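Local atomic coordinates of computational Design of Enzyme (Synthetic construct, PDB entry 3TP4), a protein that is a computationally designed enzyme, built on a TIM-barrel glycosidase-like scaffold and probably intended to carry an activated serine in a catalytic triad. Residues P64-W69 / V107-A112; S278-F283 / A317-G322; V289-S294 / A325-H330. One frame throughout, in Å; residues are numbered along the deposited sequence.

Contact 1 of 3, residues P64-W69 / V107-A112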
loop_
_atom_site.group_PDB
_atom_site.type_symbol
_atom_site.label_atom_id
_atom_site.label_comp_id
_atom_site.label_asym_id
_atom_site.label_seq_id
_atom_site.Cartn_x
_atom_site.Cartn_y
_atom_site.Cartn_z
ATOM N N PRO A 64 14.394 0.960 13.975
ATOM C CA PRO A 64 14.356 0.672 12.534
ATOM C C PRO A 64 14.264 1.962 11.737
ATOM O O PRO A 64 13.844 2.991 12.277
ATOM C CB PRO A 64 13.064 -0.130 12.361
ATOM C CG PRO A 64 12.227 0.227 13.557
ATOM C CD PRO A 64 13.170 0.531 14.673
ATOM N N ALA A 65 14.656 1.910 10.469
ATOM C CA ALA A 65 14.533 3.073 9.586
ATOM C C ALA A 65 13.082 3.247 9.154
ATOM O O ALA A 65 12.649 4.360 8.840
ATOM C CB ALA A 65 15.437 2.923 8.352
ATOM N N VAL A 66 12.334 2.146 9.130
ATOM C CA VAL A 66 10.919 2.207 8.763
ATOM C C VAL A 66 10.039 1.731 9.930
ATOM O O VAL A 66 10.263 0.661 10.484
ATOM C CB VAL A 66 10.627 1.397 7.484
ATOM C CG1 VAL A 66 9.133 1.100 7.370
ATOM C CG2 VAL A 66 11.144 2.153 6.224
ATOM N N PHE A 67 9.066 2.552 10.312
ATOM C CA PHE A 67 8.110 2.211 11.366
ATOM C C PHE A 67 6.792 1.865 10.690
ATOM O O PHE A 67 6.164 2.733 10.075
ATOM C CB PHE A 67 7.875 3.424 12.288
ATOM C CG PHE A 67 9.033 3.748 13.223
ATOM C CD1 PHE A 67 10.294 4.041 12.725
ATOM C CD2 PHE A 67 8.834 3.813 14.597
ATOM C CE1 PHE A 67 11.350 4.366 13.584
ATOM C CE2 PHE A 67 9.888 4.139 15.462
ATOM C CZ PHE A 67 11.139 4.412 14.955
ATOM N N GLY A 68 6.362 0.611 10.789
ATOM C CA GLY A 68 5.111 0.202 10.167
ATOM C C GLY A 68 3.947 0.214 11.154
ATOM O O GLY A 68 4.145 0.005 12.348
ATOM N N TRP A 69 2.739 0.454 10.646
ATOM C CA TRP A 69 1.526 0.516 11.461
ATOM C C TRP A 69 0.318 0.038 10.656
ATOM O O TRP A 69 0.310 0.135 9.432
ATOM C CB TRP A 69 1.229 1.948 11.862
ATOM C CG TRP A 69 2.358 2.738 12.336
ATOM C CD1 TRP A 69 3.032 3.692 11.644
ATOM C CD2 TRP A 69 2.930 2.704 13.643
ATOM N NE1 TRP A 69 4.002 4.248 12.432
ATOM C CE2 TRP A 69 3.959 3.660 13.668
ATOM C CE3 TRP A 69 2.675 1.950 14.794
ATOM C CZ2 TRP A 69 4.745 3.883 14.801
ATOM C CZ3 TRP A 69 3.453 2.173 15.920
ATOM C CH2 TRP A 69 4.476 3.127 15.915
ATOM N N VAL A 107 11.036 6.489 8.953
ATOM C CA VAL A 107 10.028 6.711 7.911
ATOM C C VAL A 107 8.779 5.889 8.251
ATOM O O VAL A 107 8.873 4.728 8.645
ATOM C CB VAL A 107 10.564 6.304 6.506
ATOM C CG1 VAL A 107 9.448 6.343 5.442
ATOM C CG2 VAL A 107 11.729 7.208 6.094
ATOM N N ASN A 108 7.609 6.495 8.113
ATOM C CA ASN A 108 6.373 5.838 8.510
ATOM C C ASN A 108 5.636 5.187 7.347
ATOM O O ASN A 108 5.459 5.798 6.288
ATOM C CB ASN A 108 5.432 6.837 9.206
ATOM C CG ASN A 108 5.884 7.185 10.619
ATOM O OD1 ASN A 108 5.624 6.438 11.565
ATOM N ND2 ASN A 108 6.550 8.325 10.770
ATOM N N THR A 109 5.198 3.952 7.551
ATOM C CA THR A 109 4.284 3.319 6.612
ATOM C C THR A 109 3.029 2.841 7.340
ATOM O O THR A 109 3.106 2.316 8.456
ATOM C CB THR A 109 4.937 2.148 5.872
ATOM O OG1 THR A 109 4.010 1.627 4.909
ATOM C CG2 THR A 109 5.313 1.045 6.848
ATOM N N VAL A 110 1.878 3.050 6.704
ATOM C CA VAL A 110 0.580 2.701 7.268
ATOM C C VAL A 110 -0.179 1.866 6.250
ATOM O O VAL A 110 -0.363 2.283 5.100
ATOM C CB VAL A 110 -0.252 3.958 7.592
ATOM C CG1 VAL A 110 -1.704 3.573 7.874
ATOM C CG2 VAL A 110 0.370 4.755 8.767
ATOM N N GLY A 111 -0.610 0.680 6.665
ATOM C CA GLY A 111 -1.272 -0.247 5.759
ATOM C C GLY A 111 -2.693 -0.521 6.216
ATOM O O GLY A 111 -2.964 -0.551 7.411
ATOM N N ALA A 112 -3.606 -0.693 5.270
ATOM C CA ALA A 112 -4.977 -1.076 5.589
ATOM C C ALA A 112 -5.202 -2.498 5.100
ATOM O O ALA A 112 -5.240 -2.745 3.890
ATOM C CB ALA A 112 -5.972 -0.119 4.925
#
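W69 and N108 meet through similar first torsions: in W69, CG stands anti to the carbonyl carbon and beside the backbone N (chi1 -45°), and N108 takes the same arrangement, which raises indole and amide on one face of the sheet. There the indole N-H, W69 NE1, donates to N108 OD1 over 2.9 Å. The bond is nearly straight, 172° at the hydrogen, and it uses a lone pair in the carbonyl plane while the acceptor lies in the indole plane. Ring and amide are therefore almost coplanar, 19° apart, which fixes the amide's rotation. The other end of the amide, ND2, has a weak bond to I98 O of the helix 87-104. F94 of that helix meets the W69 ring edge-to-face, and V110 CG2 comes within 4.1 Å of W69 CD1. Strand 66-70, helix 87-104 and strand 107-113 form a beta-alpha-beta unit of the TIM barrel, and the two strands run parallel in direct register from V66 opposite V107 to W69 opposite V110. Their backbone bonds alternate from V107 N to A65 O at one end to G111 N to W69 O at the other. The bond from W69 N to T109 O is the most bent of the ladder. On the face of V66, V107 and T109, the methyl T109 CG2 packs 3.4 Å from G68 CA and 3.9 Å from V66 CG1. T109 OG1 turns to V169 O of the next strand.

Contact 2 of 3, residues S278-F283 / A317-G322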
loop_
_atom_site.group_PDB
_atom_site.type_symbol
_atom_site.label_atom_id
_atom_site.label_comp_id
_atom_site.label_asym_id
_atom_site.label_seq_id
_atom_site.Cartn_x
_atom_site.Cartn_y
_atom_site.Cartn_z
ATOM N N SER A 278 10.557 0.622 -5.968
ATOM C CA SER A 278 10.163 -0.711 -5.530
ATOM C C SER A 278 10.701 -0.953 -4.129
ATOM O O SER A 278 11.735 -0.392 -3.745
ATOM C CB SER A 278 10.693 -1.781 -6.481
ATOM O OG SER A 278 12.114 -1.728 -6.551
ATOM N N ALA A 279 10.009 -1.795 -3.364
ATOM C CA ALA A 279 10.436 -2.103 -2.000
ATOM C C ALA A 279 10.018 -3.522 -1.648
ATOM O O ALA A 279 9.020 -4.021 -2.163
ATOM C CB ALA A 279 9.827 -1.118 -1.014
ATOM N N PHE A 280 10.797 -4.176 -0.793
ATOM C CA PHE A 280 10.463 -5.510 -0.283
ATOM C C PHE A 280 9.491 -5.309 0.897
ATOM O O PHE A 280 9.862 -5.453 2.063
ATOM C CB PHE A 280 11.762 -6.209 0.159
ATOM C CG PHE A 280 11.618 -7.688 0.483
ATOM C CD1 PHE A 280 10.383 -8.331 0.437
ATOM C CD2 PHE A 280 12.742 -8.426 0.864
ATOM C CE1 PHE A 280 10.269 -9.703 0.764
ATOM C CE2 PHE A 280 12.644 -9.783 1.193
ATOM C CZ PHE A 280 11.416 -10.427 1.142
ATOM N N THR A 281 8.246 -4.959 0.584
ATOM C CA THR A 281 7.330 -4.420 1.592
ATOM C C THR A 281 7.164 -5.290 2.825
ATOM O O THR A 281 7.064 -4.778 3.936
ATOM C CB THR A 281 5.938 -4.053 0.996
ATOM O OG1 THR A 281 5.502 -5.078 0.086
ATOM C CG2 THR A 281 6.026 -2.715 0.269
ATOM N N ARG A 282 7.129 -6.602 2.644
ATOM C CA ARG A 282 7.014 -7.485 3.790
ATOM C C ARG A 282 7.920 -8.694 3.675
ATOM O O ARG A 282 7.926 -9.390 2.651
ATOM C CB ARG A 282 5.563 -7.935 3.974
ATOM C CG ARG A 282 4.620 -6.820 4.346
ATOM C CD ARG A 282 3.224 -7.380 4.608
ATOM N NE ARG A 282 3.104 -7.944 5.955
ATOM C CZ ARG A 282 1.963 -8.413 6.459
ATOM N NH1 ARG A 282 0.854 -8.397 5.722
ATOM N NH2 ARG A 282 1.925 -8.893 7.691
ATOM N N PHE A 283 8.686 -8.934 4.731
ATOM C CA PHE A 283 9.551 -10.100 4.798
ATOM C C PHE A 283 9.575 -10.628 6.223
ATOM O O PHE A 283 9.350 -9.876 7.174
ATOM C CB PHE A 283 10.972 -9.758 4.330
ATOM C CG PHE A 283 11.889 -9.264 5.430
ATOM C CD1 PHE A 283 11.796 -7.962 5.906
ATOM C CD2 PHE A 283 12.853 -10.100 5.971
ATOM C CE1 PHE A 283 12.658 -7.499 6.894
ATOM C CE2 PHE A 283 13.711 -9.652 6.974
ATOM C CZ PHE A 283 13.615 -8.348 7.437
ATOM N N ALA A 317 14.016 -0.487 -1.815
ATOM C CA ALA A 317 14.208 0.618 -0.875
ATOM C C ALA A 317 14.115 0.255 0.602
ATOM O O ALA A 317 14.822 0.832 1.423
ATOM C CB ALA A 317 13.238 1.737 -1.196
ATOM N N TYR A 318 13.220 -0.665 0.940
ATOM C CA TYR A 318 13.060 -1.092 2.329
ATOM C C TYR A 318 12.512 -2.507 2.436
ATOM O O TYR A 318 12.069 -3.096 1.441
ATOM C CB TYR A 318 12.196 -0.096 3.131
ATOM C CG TYR A 318 10.767 0.119 2.633
ATOM C CD1 TYR A 318 10.468 1.151 1.743
ATOM C CD2 TYR A 318 9.713 -0.679 3.087
ATOM C CE1 TYR A 318 9.171 1.371 1.295
ATOM C CE2 TYR A 318 8.387 -0.463 2.644
ATOM C CZ TYR A 318 8.131 0.567 1.754
ATOM O OH TYR A 318 6.845 0.790 1.289
HETATM N N MSE A 319 12.569 -3.056 3.642
HETATM C CA MSE A 319 12.021 -4.378 3.916
HETATM C C MSE A 319 11.534 -4.405 5.364
HETATM O O MSE A 319 12.315 -4.212 6.296
HETATM C CB MSE A 319 13.088 -5.451 3.697
HETATM C CG MSE A 319 14.312 -5.263 4.566
HETATM SE SE MSE A 319 15.790 -6.373 3.922
HETATM C CE MSE A 319 15.012 -8.152 4.182
ATOM N N GLU A 320 10.237 -4.633 5.541
ATOM C CA GLU A 320 9.606 -4.538 6.850
ATOM C C GLU A 320 9.190 -5.923 7.337
ATOM O O GLU A 320 8.610 -6.708 6.578
ATOM C CB GLU A 320 8.368 -3.622 6.773
ATOM C CG GLU A 320 7.707 -3.413 8.139
ATOM C CD GLU A 320 6.296 -2.825 8.030
ATOM O OE1 GLU A 320 6.003 -2.110 7.045
ATOM O OE2 GLU A 320 5.489 -3.068 8.951
ATOM N N THR A 321 9.494 -6.238 8.593
ATOM C CA THR A 321 9.067 -7.514 9.165
ATOM C C THR A 321 7.997 -7.293 10.241
ATOM O O THR A 321 7.705 -6.155 10.614
ATOM C CB THR A 321 10.249 -8.352 9.714
ATOM O OG1 THR A 321 9.886 -9.744 9.752
ATOM C CG2 THR A 321 10.632 -7.895 11.119
ATOM N N GLY A 322 7.425 -8.384 10.737
ATOM C CA GLY A 322 6.175 -8.313 11.475
ATOM C C GLY A 322 6.225 -7.865 12.929
ATOM O O GLY A 322 7.292 -7.684 13.524
HETATM O O HOH W 1 5.755 -2.410 4.460
HETATM O O HOH W 2 6.025 -7.777 7.463
#
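The F283 ring is covered on both faces by the strand 318-321: the methyl CE of M319, a selenomethionine whose chain bends at its last torsion (chi3 -63°), folds over its centre, 3.3 Å from the centroid, while T321 CB lies on the opposite face, offset toward the rim. M319 SE is above the same face as its methyl, a Met-aromatic contact at 4.6 Å from the centroid. E320 N meets the F283 ring at its edge. Y318 takes A279 CB over one face, 3.5 Å from the ring centroid, and water 1 lies at its edge. Strands 282-285 and 318-321 are the last two of the TIM barrel in chain order, and 318-321 also pairs with the first, 32-37, closing the barrel; between the two the pairing is interrupted: F280 is the centre of an inverse gamma turn, and the bond from F280 N to Y318 O is weak. Beyond the turn F283 N donates to E320 O, and T321 OG1 donates to F283 O over 2.6 Å. Water 1 gives one proton to T281 O and the other to E320 OE1. Water 2 accepts from R282 NE and donates to E320 O. E320 OE2 is hydrogen-bonded to H37 ND1, consistent with a designed Ser-His-Glu triad.

Contact 3 of 3, residues V289-S294 / A325-H330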
loop_
_atom_site.group_PDB
_atom_site.type_symbol
_atom_site.label_atom_id
_atom_site.label_comp_id
_atom_site.label_asym_id
_atom_site.label_seq_id
_atom_site.Cartn_x
_atom_site.Cartn_y
_atom_site.Cartn_z
ATOM N N VAL A 289 9.709 -15.971 14.857
ATOM C CA VAL A 289 10.912 -16.602 15.373
ATOM C C VAL A 289 10.749 -16.973 16.843
ATOM O O VAL A 289 11.719 -17.316 17.515
ATOM C CB VAL A 289 12.134 -15.672 15.226
ATOM C CG1 VAL A 289 12.351 -15.322 13.755
ATOM C CG2 VAL A 289 11.939 -14.412 16.055
ATOM N N GLY A 290 9.520 -16.890 17.338
ATOM C CA GLY A 290 9.239 -17.234 18.719
ATOM C C GLY A 290 8.742 -18.661 18.875
ATOM O O GLY A 290 9.005 -19.516 18.034
ATOM N N THR A 291 8.007 -18.897 19.960
ATOM C CA THR A 291 7.542 -20.225 20.361
ATOM C C THR A 291 6.818 -20.991 19.265
ATOM O O THR A 291 7.114 -22.156 19.005
ATOM C CB THR A 291 6.583 -20.107 21.556
ATOM O OG1 THR A 291 7.261 -19.477 22.650
ATOM C CG2 THR A 291 6.085 -21.477 21.981
ATOM N N ASN A 292 5.856 -20.335 18.630
ATOM C CA ASN A 292 5.055 -20.979 17.602
ATOM C C ASN A 292 5.702 -20.854 16.230
ATOM O O ASN A 292 5.101 -21.204 15.213
ATOM C CB ASN A 292 3.648 -20.384 17.588
ATOM C CG ASN A 292 2.981 -20.448 18.949
ATOM O OD1 ASN A 292 3.154 -21.418 19.691
ATOM N ND2 ASN A 292 2.229 -19.405 19.293
ATOM N N GLY A 293 6.936 -20.359 16.205
ATOM C CA GLY A 293 7.618 -20.128 14.949
ATOM C C GLY A 293 8.737 -21.111 14.680
ATOM O O GLY A 293 8.713 -22.252 15.147
ATOM N N SER A 294 9.724 -20.655 13.919
ATOM C CA SER A 294 10.869 -21.477 13.561
ATOM C C SER A 294 12.153 -20.678 13.742
ATOM O O SER A 294 12.121 -19.447 13.874
ATOM C CB SER A 294 10.760 -21.930 12.103
ATOM O OG SER A 294 9.543 -22.612 11.875
ATOM N N ALA A 325 4.339 -9.358 18.990
ATOM C CA ALA A 325 3.171 -9.382 19.871
ATOM C C ALA A 325 3.473 -10.045 21.210
ATOM O O ALA A 325 3.269 -9.446 22.263
ATOM C CB ALA A 325 2.005 -10.071 19.190
ATOM N N ASP A 326 3.971 -11.276 21.167
ATOM C CA ASP A 326 4.280 -12.008 22.391
ATOM C C ASP A 326 5.292 -13.122 22.135
ATOM O O ASP A 326 5.713 -13.336 21.000
ATOM C CB ASP A 326 2.993 -12.580 22.994
ATOM C CG ASP A 326 2.165 -13.335 21.978
ATOM O OD1 ASP A 326 2.734 -14.170 21.243
ATOM O OD2 ASP A 326 0.947 -13.088 21.900
ATOM N N ALA A 327 5.662 -13.837 23.194
ATOM C CA ALA A 327 6.678 -14.882 23.101
ATOM C C ALA A 327 6.365 -15.887 22.003
ATOM O O ALA A 327 7.262 -16.360 21.300
ATOM C CB ALA A 327 6.846 -15.598 24.444
ATOM N N GLY A 328 5.092 -16.235 21.877
ATOM C CA GLY A 328 4.677 -17.199 20.874
ATOM C C GLY A 328 4.778 -16.644 19.465
ATOM O O GLY A 328 5.198 -17.342 18.543
ATOM N N GLN A 329 4.386 -15.384 19.294
ATOM C CA GLN A 329 4.375 -14.777 17.963
ATOM C C GLN A 329 5.120 -13.447 17.925
ATOM O O GLN A 329 4.612 -12.412 18.363
ATOM C CB GLN A 329 2.943 -14.574 17.470
ATOM C CG GLN A 329 2.867 -14.174 16.013
ATOM C CD GLN A 329 1.448 -13.994 15.539
ATOM O OE1 GLN A 329 0.536 -13.781 16.338
ATOM N NE2 GLN A 329 1.247 -14.088 14.230
ATOM N N HIS A 330 6.334 -13.480 17.394
ATOM C CA HIS A 330 7.094 -12.258 17.197
ATOM C C HIS A 330 8.103 -12.470 16.075
ATOM O O HIS A 330 8.479 -13.604 15.774
ATOM C CB HIS A 330 7.753 -11.790 18.506
ATOM C CG HIS A 330 8.775 -12.737 19.059
ATOM N ND1 HIS A 330 8.438 -13.852 19.799
ATOM C CD2 HIS A 330 10.131 -12.707 19.021
ATOM C CE1 HIS A 330 9.541 -14.477 20.177
ATOM N NE2 HIS A 330 10.582 -13.804 19.719
HETATM O O HOH W 3 6.834 -16.427 16.587
#
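Two loops that follow barrel strands join here, the one after strand 282-285 by a type I beta turn, G290 to G293, and the one after strand 318-321 by an Asx motif begun by D326. Backbone carbonyls of the second loop receive the N-H groups of the first. V289 N donates to H330 O over 2.8 Å in a nearly linear bond. T291 N reaches A327 O at 3.0 Å, and T291 OG1 adds a weak, longer bond to the same oxygen. N292 N approaches G328 O from within its carbonyl plane, on a lone pair, at 3.1 Å. Beside these bonds T291 CB packs 3.5 Å from G328 CA, and the N292 amide lies against the same glycine. Water 3 bridges the loops, accepting from G290 N and H330 N and lying 2.7 Å from G328 O.

The H330 imidazole has CG between its backbone N and carbonyl carbon (chi1 64°), which carries the ring back over the first loop, with G290 N 3.7 Å above one face. V289 CG2 approaches ring atom CD2 at 3.9 Å, its side chain crossing that of H330 at about a right angle. H330 ND1 donates to D326 O, and NE2 is hydrogen-bonded to D337 OD2. Within the second loop, D326 OD1 accepts from Q329 N at 2.8 Å. With a carbonyl at one ring nitrogen and a carboxylate at the other, the imidazole is fixed in rotation, and the acidic partner would probably stabilise a protonated, positively charged form.

Overall arrangement
Contacts 1 and 2 lie in the barrel core and belong to the same curled parallel sheet; contact 3 lies farther out, about 26 Å from the chain centre, in partly exposed loops. The centres of contacts 1 and 2 are about 10 Å apart, and they touch where T109 and G68 pack against the E320 carboxylate. Contact 1 is a regular strand ladder with a buried amide-indole bond, whereas 278-283 / 317-322 has broken pairing, ring-face packing and bridging waters. Contact 3 continues from the same two strands as contact 2, its segments alternating with those along the chain, but relies mainly on backbone bonds, one water and a histidine hydrogen-bonded through both ring nitrogens.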